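Local coordinates for cellulase (Xanthomonas axonopodis pv. citri, PDB 4W7W), which probably hydrolyses the beta-1,4-glucosidic bonds of cellulose as a family 5 glycoside hydrolase, and binds cello-oligosaccharide, at residues Tyr190-Trp196 with Phe221-Gln225; Ala164-Gln168 with Glu210-Asp214; Tyr24-Ser30 with Trp296-Gly302. One frame throughout, in Å; residues are numbered along the deposited sequence. Where two conformers were deposited one is given.

Contact 1: residues Tyr190-Trp196 with Phe221-Gln225. With BGC (beta-D-glucopyranose), chain C; BGC (beta-D-glucopyranose), chain B.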
loop_
_atom_site.group_PDB
_atom_site.type_symbol
_atom_site.label_atom_id
_atom_site.label_comp_id
_atom_site.label_asym_id
_atom_site.label_seq_id
_atom_site.Cartn_x
_atom_site.Cartn_y
_atom_site.Cartn_z
ATOM N N TYR A 190 6.809 10.142 0.732
ATOM C CA TYR A 190 5.501 9.574 0.402
ATOM C C TYR A 190 5.631 8.417 -0.591
ATOM O O TYR A 190 4.674 8.078 -1.282
ATOM C CB TYR A 190 4.517 10.629 -0.097
ATOM C CG TYR A 190 4.338 11.789 0.844
ATOM C CD1 TYR A 190 3.381 11.762 1.834
ATOM C CD2 TYR A 190 5.120 12.922 0.711
ATOM C CE1 TYR A 190 3.220 12.839 2.683
ATOM C CE2 TYR A 190 4.964 14.007 1.541
ATOM C CZ TYR A 190 4.009 13.965 2.523
ATOM O OH TYR A 190 3.847 15.061 3.353
ATOM N N THR A 191 6.821 7.816 -0.624
ATOM C CA THR A 191 7.189 6.742 -1.527
ATOM C C THR A 191 6.730 6.964 -2.969
ATOM O O THR A 191 6.349 6.048 -3.682
ATOM C CB THR A 191 6.828 5.361 -0.911
ATOM O OG1 THR A 191 7.731 4.401 -1.438
ATOM C CG2 THR A 191 5.362 4.902 -1.056
ATOM N N GLY A 192 6.833 8.200 -3.434
ATOM C CA GLY A 192 6.414 8.500 -4.797
ATOM C C GLY A 192 7.326 7.846 -5.817
ATOM O O GLY A 192 8.545 7.947 -5.731
ATOM N N ALA A 193 6.752 7.228 -6.847
ATOM C CA ALA A 193 7.600 6.685 -7.905
ATOM C C ALA A 193 8.373 7.804 -8.589
ATOM O O ALA A 193 9.556 7.680 -8.878
ATOM C CB ALA A 193 6.785 5.918 -8.927
ATOM N N HIS A 194 7.672 8.892 -8.864
ATOM C CA HIS A 194 8.231 10.017 -9.602
ATOM C C HIS A 194 9.513 10.592 -9.009
ATOM O O HIS A 194 10.371 11.047 -9.756
ATOM C CB HIS A 194 7.178 11.133 -9.752
ATOM C CG HIS A 194 6.718 11.699 -8.447
ATOM N ND1 HIS A 194 7.264 12.838 -7.901
ATOM C CD2 HIS A 194 5.832 11.229 -7.530
ATOM C CE1 HIS A 194 6.714 13.067 -6.724
ATOM N NE2 HIS A 194 5.828 12.114 -6.486
ATOM N N SER A 195 9.609 10.612 -7.680
ATOM C CA SER A 195 10.692 11.271 -6.979
ATOM C C SER A 195 11.724 10.293 -6.445
ATOM O O SER A 195 12.615 10.684 -5.674
ATOM C CB SER A 195 10.129 12.087 -5.839
ATOM O OG SER A 195 9.360 11.232 -5.015
ATOM N N TRP A 196 11.647 9.030 -6.858
ATOM C CA TRP A 196 12.481 7.974 -6.299
ATOM C C TRP A 196 13.969 8.301 -6.371
ATOM O O TRP A 196 14.729 7.935 -5.463
ATOM C CB TRP A 196 12.207 6.664 -7.031
ATOM C CG TRP A 196 12.681 5.447 -6.325
ATOM C CD1 TRP A 196 13.754 4.685 -6.623
ATOM C CD2 TRP A 196 12.055 4.843 -5.190
ATOM N NE1 TRP A 196 13.846 3.640 -5.751
ATOM C CE2 TRP A 196 12.813 3.704 -4.860
ATOM C CE3 TRP A 196 10.905 5.132 -4.444
ATOM C CZ2 TRP A 196 12.463 2.846 -3.825
ATOM C CZ3 TRP A 196 10.563 4.287 -3.416
ATOM C CH2 TRP A 196 11.344 3.151 -3.118
ATOM N N PHE A 221 9.677 -3.311 -3.611
ATOM C CA PHE A 221 9.639 -1.907 -3.259
ATOM C C PHE A 221 8.288 -1.337 -3.651
ATOM O O PHE A 221 7.867 -1.422 -4.813
ATOM C CB PHE A 221 10.809 -1.174 -3.916
ATOM C CG PHE A 221 12.098 -1.554 -3.270
ATOM C CD1 PHE A 221 12.524 -0.905 -2.132
ATOM C CD2 PHE A 221 12.810 -2.669 -3.701
ATOM C CE1 PHE A 221 13.662 -1.314 -1.459
ATOM C CE2 PHE A 221 13.955 -3.087 -3.035
ATOM C CZ PHE A 221 14.376 -2.393 -1.927
ATOM N N GLU A 222 7.618 -0.758 -2.667
ATOM C CA GLU A 222 6.311 -0.150 -2.860
ATOM C C GLU A 222 6.462 1.318 -3.205
ATOM O O GLU A 222 7.049 2.063 -2.426
ATOM C CB GLU A 222 5.490 -0.295 -1.568
ATOM C CG GLU A 222 4.111 0.339 -1.673
ATOM C CD GLU A 222 3.280 0.156 -0.428
ATOM O OE1 GLU A 222 3.508 -0.838 0.293
ATOM O OE2 GLU A 222 2.377 1.005 -0.198
ATOM N N ALA A 223 5.895 1.703 -4.349
ATOM C CA ALA A 223 5.821 3.096 -4.755
ATOM C C ALA A 223 4.351 3.459 -4.943
ATOM O O ALA A 223 3.511 2.581 -5.158
ATOM C CB ALA A 223 6.598 3.351 -6.038
ATOM N N HIS A 224 4.053 4.749 -4.816
ATOM C CA HIS A 224 2.722 5.289 -5.089
ATOM C C HIS A 224 2.846 6.300 -6.199
ATOM O O HIS A 224 3.882 6.945 -6.336
ATOM C CB HIS A 224 2.128 5.981 -3.864
ATOM C CG HIS A 224 1.865 5.043 -2.728
ATOM N ND1 HIS A 224 1.266 5.446 -1.557
ATOM C CD2 HIS A 224 2.114 3.720 -2.595
ATOM C CE1 HIS A 224 1.180 4.405 -0.741
ATOM N NE2 HIS A 224 1.673 3.347 -1.354
ATOM N N GLN A 225 1.799 6.467 -7.005
ATOM C CA GLN A 225 1.856 7.467 -8.069
ATOM C C GLN A 225 0.480 8.013 -8.385
ATOM O O GLN A 225 -0.413 7.304 -8.830
ATOM C CB GLN A 225 2.489 6.913 -9.347
ATOM C CG GLN A 225 2.783 7.991 -10.379
ATOM C CD GLN A 225 3.777 8.995 -9.861
ATOM O OE1 GLN A 225 4.872 8.633 -9.446
ATOM N NE2 GLN A 225 3.418 10.271 -9.892
HETATM C C2 BGC C . 4.508 15.053 -3.005
HETATM C C3 BGC C . 3.106 14.640 -2.597
HETATM C C4 BGC C . 2.741 15.215 -1.220
HETATM C C5 BGC C . 3.036 16.703 -1.107
HETATM C C6 BGC C . 2.836 17.207 0.325
HETATM C C1 BGC C . 4.719 16.545 -2.820
HETATM O O2 BGC C . 4.765 14.667 -4.364
HETATM O O3 BGC C . 3.104 13.219 -2.557
HETATM O O4 BGC C . 1.349 15.066 -0.927
HETATM O O5 BGC C . 4.389 16.963 -1.489
HETATM O O6 BGC C . 2.944 18.636 0.330
HETATM C C2 BGC B . -0.239 14.074 0.548
HETATM C C3 BGC B . -0.708 12.740 1.110
HETATM C C4 BGC B . -0.945 11.726 -0.005
HETATM C C5 BGC B . 0.281 11.653 -0.909
HETATM C C6 BGC B . 0.027 10.796 -2.135
HETATM C C1 BGC B . 0.968 13.841 -0.340
HETATM O O2 BGC B . 0.130 14.980 1.594
HETATM O O3 BGC B . -1.920 12.935 1.839
HETATM O O4 BGC B . -1.285 10.449 0.536
HETATM O O5 BGC B . 0.620 12.950 -1.397
HETATM O O6 BGC B . 1.168 10.794 -2.999
#
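G192 of the loop that follows strand 183-186 meets H224 of strand 219-226 in a single bridge with the CA atoms 4.9 Å apart, and two backbone bonds flank it, H224 N to T191 O and A193 N to H224 O, both at 2.9 Å. T191 adds a side-chain bond beside this bridge. Its OG1 lies anti to the backbone N (chi1 -152°), from where it donates to E222 O at 2.6 Å, in the carbonyl plane, while also accepting from the backbone N of G187. The same torsion turns CG2 over the H224 imidazole: CG2 stands 3.9 Å from the ring centroid and 12° off its normal, a CH-pi contact over one face. The rotation of that ring is fixed from both nitrogens, since NE2 donates to the anti lone pair of E222 OE2 at 2.7 Å and ND1 is hydrogen-bonded to E154; E222 in turn pairs with R67. Such a loop above the C-terminal end of a strand is where an (alpha/beta)8-barrel builds its substrate site, and here the Y190 ring lays one face against two glucose units, CE2 lying 3.7 Å from C4 of the chain C sugar. Further along, Q225 bends at chi2 (62°), which carries OE1 back to the H194 backbone N, 2.9 Å away and in the amide plane. OE1 also sits at the edge of the H194 imidazole, whose plane is nearly perpendicular to the amide. Nearer the start of the strand W196 CZ2 meets F221 CD1, the two side chains crossing at about a right angle.

Contact 2: residues Ala164-Gln168 with Glu210-Asp214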
loop_
_atom_site.group_PDB
_atom_site.type_symbol
_atom_site.label_atom_id
_atom_site.label_comp_id
_atom_site.label_asym_id
_atom_site.label_seq_id
_atom_site.Cartn_x
_atom_site.Cartn_y
_atom_site.Cartn_z
ATOM N N ALA A 164 15.557 4.144 5.634
ATOM C CA ALA A 164 16.119 2.860 5.236
ATOM C C ALA A 164 16.589 2.048 6.438
ATOM O O ALA A 164 16.395 0.837 6.477
ATOM C CB ALA A 164 17.250 3.050 4.244
ATOM N N ASN A 165 17.193 2.705 7.418
ATOM C CA ASN A 165 17.588 2.017 8.649
ATOM C C ASN A 165 16.376 1.448 9.377
ATOM O O ASN A 165 16.393 0.313 9.847
ATOM C CB ASN A 165 18.352 2.979 9.579
ATOM C CG ASN A 165 18.624 2.393 10.957
ATOM O OD1 ASN A 165 17.953 2.747 11.940
ATOM N ND2 ASN A 165 19.570 1.488 11.039
ATOM N N ALA A 166 15.312 2.242 9.484
ATOM C CA ALA A 166 14.088 1.770 10.133
ATOM C C ALA A 166 13.504 0.589 9.376
ATOM O O ALA A 166 13.071 -0.402 9.986
ATOM C CB ALA A 166 13.062 2.890 10.237
ATOM N N ALA A 167 13.495 0.676 8.045
ATOM C CA ALA A 167 12.997 -0.415 7.222
ATOM C C ALA A 167 13.856 -1.669 7.389
ATOM O O ALA A 167 13.321 -2.769 7.499
ATOM C CB ALA A 167 12.954 0.028 5.770
ATOM N N GLN A 168 15.170 -1.507 7.413
ATOM C CA GLN A 168 16.051 -2.651 7.622
ATOM C C GLN A 168 15.735 -3.351 8.942
ATOM O O GLN A 168 15.654 -4.583 9.019
ATOM C CB GLN A 168 17.521 -2.233 7.596
ATOM C CG GLN A 168 18.459 -3.420 7.779
ATOM C CD GLN A 168 18.377 -4.392 6.628
ATOM O OE1 GLN A 168 18.860 -4.088 5.533
ATOM N NE2 GLN A 168 17.739 -5.536 6.844
ATOM N N GLU A 210 19.339 0.972 -1.690
ATOM C CA GLU A 210 20.299 -0.017 -2.168
ATOM C C GLU A 210 20.999 -0.784 -1.033
ATOM O O GLU A 210 21.524 -1.870 -1.239
ATOM C CB GLU A 210 21.306 0.670 -3.088
ATOM C CG GLU A 210 20.637 0.901 -4.418
ATOM C CD GLU A 210 21.275 1.953 -5.308
ATOM O OE1 GLU A 210 22.458 2.305 -5.122
ATOM O OE2 GLU A 210 20.568 2.425 -6.240
ATOM N N ILE A 211 21.000 -0.207 0.158
ATOM C CA ILE A 211 21.675 -0.818 1.294
ATOM C C ILE A 211 20.891 -2.006 1.843
ATOM O O ILE A 211 21.454 -2.822 2.566
ATOM C CB ILE A 211 21.915 0.194 2.453
ATOM C CG1 ILE A 211 20.649 0.429 3.271
ATOM C CG2 ILE A 211 22.516 1.497 1.966
ATOM C CD1 ILE A 211 20.836 1.469 4.326
ATOM N N LEU A 212 19.594 -2.104 1.544
ATOM C CA LEU A 212 18.780 -3.079 2.246
ATOM C C LEU A 212 19.128 -4.509 1.903
ATOM O O LEU A 212 19.413 -4.828 0.758
ATOM C CB LEU A 212 17.303 -2.900 1.951
ATOM C CG LEU A 212 16.641 -1.646 2.484
ATOM C CD1 LEU A 212 15.160 -1.725 2.160
ATOM C CD2 LEU A 212 16.813 -1.476 3.975
ATOM N N LYS A 213 19.044 -5.352 2.925
ATOM C CA LYS A 213 19.222 -6.783 2.779
ATOM C C LYS A 213 18.048 -7.503 3.410
ATOM O O LYS A 213 17.669 -7.233 4.549
ATOM C CB LYS A 213 20.523 -7.240 3.450
ATOM C CG LYS A 213 21.790 -6.661 2.828
ATOM C CD LYS A 213 23.024 -7.124 3.593
ATOM C CE LYS A 213 23.379 -6.136 4.697
ATOM N NZ LYS A 213 24.423 -6.663 5.623
ATOM N N ASP A 214 17.484 -8.436 2.657
ATOM C CA ASP A 214 16.435 -9.301 3.176
ATOM C C ASP A 214 16.972 -10.718 3.181
ATOM O O ASP A 214 17.109 -11.329 2.119
ATOM C CB ASP A 214 15.204 -9.232 2.287
ATOM C CG ASP A 214 14.091 -10.157 2.753
ATOM O OD1 ASP A 214 14.246 -10.803 3.816
ATOM O OD2 ASP A 214 13.075 -10.255 2.040
#
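I211 begins the contact, its CD1 3.9 Å from A164 CB. This is a small apolar meeting near the surface; A164 sits on helix 160-176, one turn before Q168. L212 follows and goes deeper. Its CD2 comes within 3.4 Å of A164 O, an oxygen already taken by the helical bond from Q168 N, and within 3.8 Å of Q168 CB; the leucine thereby lies against the flank of one helical turn. The same side chain also rests on I171 and on V185 and F221 of two adjacent barrel strands, so this side chain fills the seam between helix 160-176 and the barrel strands. K213 carries the polar part of the contact with its backbone alone. Being extended, it turns its N and O to the same side, and the Q168 amide takes both: K213 N donates to Q168 OE1 at 2.9 Å and 167°, using a lone pair of that oxygen, while Q168 NE2 donates to K213 O at 2.9 Å and 169°, with the acceptor in the plane of the amide. Q168 can present its amide this way because its chain bends at chi2 (65°) after leaving the helix. D214 continues the link to the same helix through a salt bridge to R175, and its carboxylate also accepts from the backbone of G216 and N218. With one amide serving as donor and acceptor to a single residue, the pairing imitates the edge of a beta strand: two nearly straight bonds, set side by side, should hold both the position of the loop and the rotation of the amide.

Contact 3: residues Tyr24-Ser30 with Trp296-Gly302; sequences YVGVNLS and WTWWAAG. With BGC (beta-D-glucopyranose), chain D.
W296 takes V25 on one face of its indole, V25 CB standing 3.9 Å from the six-membered ring centroid and 12° off the normal, while G26 O lies at the ring edge, 3.4 Å from W296 CZ3. These residues belong to the first and last strands of the (alpha/beta)8-barrel, whose parallel pairing closes the sheet. Farther along, W299 has the methyl of A300 over one face, beyond a cis peptide bond joining the two residues. The N28 amide reaches the same indole obliquely, its plane turned 53° from the ring and N28 CG 3.4 Å from W299 CE3. W299 lines the glycan pocket: the glucose of chain D lies along its NE1 and CZ2 side, with O1 3.1 Å from W299 NE1. Between V27 and L29 the register slips by one residue, a beta bulge, so N28 N pairs with W298 O but N28 O pairs with A301 N, at 2.8 Å each. N28 OD1 turns to R67 and S30 OG to E33. The N28 amide gives W298 O a second bond: ND2 approaches at 3.0 Å from above the carbonyl plane, 65° out of it.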
loop_
_atom_site.group_PDB
_atom_site.type_symbol
_atom_site.label_atom_id
_atom_site.label_comp_id
_atom_site.label_asym_id
_atom_site.label_seq_id
_atom_site.Cartn_x
_atom_site.Cartn_y
_atom_site.Cartn_z
ATOM N N TYR A 24 -0.066 -9.639 -9.046
ATOM C CA TYR A 24 -1.028 -9.114 -8.086
ATOM C C TYR A 24 -1.732 -7.912 -8.686
ATOM O O TYR A 24 -1.087 -6.935 -9.067
ATOM C CB TYR A 24 -0.315 -8.648 -6.827
ATOM C CG TYR A 24 0.543 -9.671 -6.142
ATOM C CD1 TYR A 24 -0.018 -10.697 -5.395
ATOM C CD2 TYR A 24 1.923 -9.590 -6.200
ATOM C CE1 TYR A 24 0.765 -11.630 -4.745
ATOM C CE2 TYR A 24 2.718 -10.509 -5.537
ATOM C CZ TYR A 24 2.132 -11.529 -4.813
ATOM O OH TYR A 24 2.894 -12.450 -4.139
ATOM N N VAL A 25 -3.048 -7.970 -8.779
ATOM C CA VAL A 25 -3.824 -6.813 -9.201
ATOM C C VAL A 25 -5.051 -6.696 -8.307
ATOM O O VAL A 25 -5.729 -7.680 -7.985
ATOM C CB VAL A 25 -4.237 -6.872 -10.694
ATOM C CG1 VAL A 25 -3.027 -6.871 -11.605
ATOM C CG2 VAL A 25 -5.125 -8.053 -10.995
ATOM N N GLY A 26 -5.362 -5.486 -7.906
ATOM C CA GLY A 26 -6.518 -5.285 -7.071
ATOM C C GLY A 26 -6.720 -3.881 -6.595
ATOM O O GLY A 26 -6.396 -2.900 -7.283
ATOM N N VAL A 27 -7.313 -3.788 -5.412
ATOM C CA VAL A 27 -7.752 -2.521 -4.860
ATOM C C VAL A 27 -7.438 -2.416 -3.381
ATOM O O VAL A 27 -7.301 -3.417 -2.681
ATOM C CB VAL A 27 -9.275 -2.286 -5.078
ATOM C CG1 VAL A 27 -9.662 -2.296 -6.543
ATOM C CG2 VAL A 27 -10.118 -3.275 -4.302
ATOM N N ASN A 28 -7.357 -1.170 -2.929
ATOM C CA ASN A 28 -7.392 -0.839 -1.507
ATOM C C ASN A 28 -8.838 -0.871 -1.027
ATOM O O ASN A 28 -9.709 -0.238 -1.642
ATOM C CB ASN A 28 -6.847 0.568 -1.264
ATOM C CG ASN A 28 -5.352 0.638 -1.337
ATOM O OD1 ASN A 28 -4.689 0.555 -0.307
ATOM N ND2 ASN A 28 -4.792 0.800 -2.544
ATOM N N LEU A 29 -9.114 -1.584 0.066
ATOM C CA LEU A 29 -10.403 -1.499 0.747
ATOM C C LEU A 29 -10.179 -0.616 1.952
ATOM O O LEU A 29 -9.687 -1.053 2.975
ATOM C CB LEU A 29 -10.962 -2.861 1.135
ATOM C CG LEU A 29 -11.352 -3.750 -0.044
ATOM C CD1 LEU A 29 -11.905 -5.099 0.410
ATOM C CD2 LEU A 29 -12.363 -3.078 -0.955
ATOM N N SER A 30 -10.486 0.663 1.755
ATOM C CA SER A 30 -10.268 1.728 2.732
ATOM C C SER A 30 -11.426 1.834 3.716
ATOM O O SER A 30 -12.587 1.632 3.340
ATOM C CB SER A 30 -10.079 3.052 1.975
ATOM O OG SER A 30 -10.076 4.182 2.826
ATOM N N TRP A 296 -0.145 -4.107 -8.577
ATOM C CA TRP A 296 -0.683 -2.829 -8.204
ATOM C C TRP A 296 -1.983 -2.999 -7.457
ATOM O O TRP A 296 -2.701 -3.986 -7.621
ATOM C CB TRP A 296 -0.922 -1.935 -9.434
ATOM C CG TRP A 296 -1.664 -2.511 -10.602
ATOM C CD1 TRP A 296 -1.076 -2.855 -11.776
ATOM C CD2 TRP A 296 -3.088 -2.735 -10.780
ATOM N NE1 TRP A 296 -2.011 -3.295 -12.665
ATOM C CE2 TRP A 296 -3.253 -3.216 -12.090
ATOM C CE3 TRP A 296 -4.228 -2.543 -9.987
ATOM C CZ2 TRP A 296 -4.510 -3.544 -12.611
ATOM C CZ3 TRP A 296 -5.476 -2.872 -10.520
ATOM C CH2 TRP A 296 -5.601 -3.364 -11.811
ATOM N N THR A 297 -2.287 -1.984 -6.654
ATOM C CA THR A 297 -3.582 -1.855 -5.986
ATOM C C THR A 297 -4.066 -0.417 -6.113
ATOM O O THR A 297 -3.444 0.523 -5.640
ATOM C CB THR A 297 -3.547 -2.295 -4.500
ATOM O OG1 THR A 297 -2.392 -1.787 -3.813
ATOM C CG2 THR A 297 -3.528 -3.803 -4.374
ATOM N N TRP A 298 -5.217 -0.274 -6.755
ATOM C CA TRP A 298 -5.873 1.012 -6.977
ATOM C C TRP A 298 -6.346 1.631 -5.664
ATOM O O TRP A 298 -6.826 0.922 -4.773
ATOM C CB TRP A 298 -7.084 0.751 -7.858
ATOM C CG TRP A 298 -8.008 1.904 -8.063
ATOM C CD1 TRP A 298 -9.057 2.257 -7.273
ATOM C CD2 TRP A 298 -7.971 2.850 -9.127
ATOM N NE1 TRP A 298 -9.698 3.353 -7.788
ATOM C CE2 TRP A 298 -9.052 3.740 -8.937
ATOM C CE3 TRP A 298 -7.163 3.015 -10.247
ATOM C CZ2 TRP A 298 -9.350 4.766 -9.846
ATOM C CZ3 TRP A 298 -7.456 4.033 -11.131
ATOM C CH2 TRP A 298 -8.539 4.890 -10.924
ATOM N N TRP A 299 -6.261 2.945 -5.567
ATOM C CA TRP A 299 -6.841 3.695 -4.461
ATOM C C TRP A 299 -8.106 4.382 -4.981
ATOM O O TRP A 299 -7.990 5.289 -5.793
ATOM C CB TRP A 299 -5.864 4.747 -3.915
ATOM C CG TRP A 299 -6.454 5.402 -2.699
ATOM C CD1 TRP A 299 -7.334 6.447 -2.685
ATOM C CD2 TRP A 299 -6.336 4.959 -1.356
ATOM N NE1 TRP A 299 -7.740 6.703 -1.399
ATOM C CE2 TRP A 299 -7.150 5.793 -0.565
ATOM C CE3 TRP A 299 -5.633 3.927 -0.743
ATOM C CZ2 TRP A 299 -7.259 5.632 0.819
ATOM C CZ3 TRP A 299 -5.754 3.749 0.626
ATOM C CH2 TRP A 299 -6.549 4.601 1.390
ATOM N N ALA A 300 -9.312 4.004 -4.543
ATOM C CA ALA A 300 -9.630 2.988 -3.539
ATOM C C ALA A 300 -11.075 2.554 -3.713
ATOM O O ALA A 300 -11.859 3.170 -4.442
ATOM C CB ALA A 300 -9.449 3.547 -2.133
ATOM N N ALA A 301 -11.427 1.509 -2.977
ATOM C CA ALA A 301 -12.800 1.136 -2.734
ATOM C C ALA A 301 -13.038 1.118 -1.233
ATOM O O ALA A 301 -12.259 1.704 -0.470
ATOM C CB ALA A 301 -13.129 -0.175 -3.429
ATOM N N GLY A 302 -14.103 0.457 -0.822
ATOM C CA GLY A 302 -14.592 0.563 0.546
ATOM C C GLY A 302 -15.904 1.320 0.584
ATOM O O GLY A 302 -16.178 2.153 -0.277
HETATM C C2 BGC D . -8.545 10.757 1.031
HETATM C C3 BGC D . -9.116 11.145 2.395
HETATM C C4 BGC D . -9.332 9.938 3.308
HETATM C C5 BGC D . -8.103 9.044 3.305
HETATM C C6 BGC D . -8.368 7.725 4.010
HETATM C C1 BGC D . -7.320 9.872 1.199
HETATM O O1 BGC D . -6.832 9.406 -0.069
HETATM O O2 BGC D . -8.191 11.935 0.290
HETATM O O3 BGC D . -10.342 11.860 2.194
HETATM O O4 BGC D . -9.521 10.353 4.658
HETATM O O5 BGC D . -7.706 8.743 1.965
HETATM O O6 BGC D . -7.137 7.054 4.133
#

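How the contacts relate
Contact 3 joins the first and last strands of the barrel; contacts 1 and 2 are nested in the long loop that it closes. Along the chain the order is 24-30, 164-168, 190-196, 210-214, 221-225, 296-302, so the segments of contacts 1 and 2 alternate. Those two have centres about 16 Å apart and touch where the ring of F221 on strand 219-226 packs on L212 of the loop leading into that strand. Contact 1 is also about 16 Å, centre to centre, from contact 3; contact 2 is about 26 Å from contact 3. Barrel closure and the sugar-binding loop thus share one sheet, while contact 2 holds helix 160-176 to the loop before strand 219-226, away from the glycan.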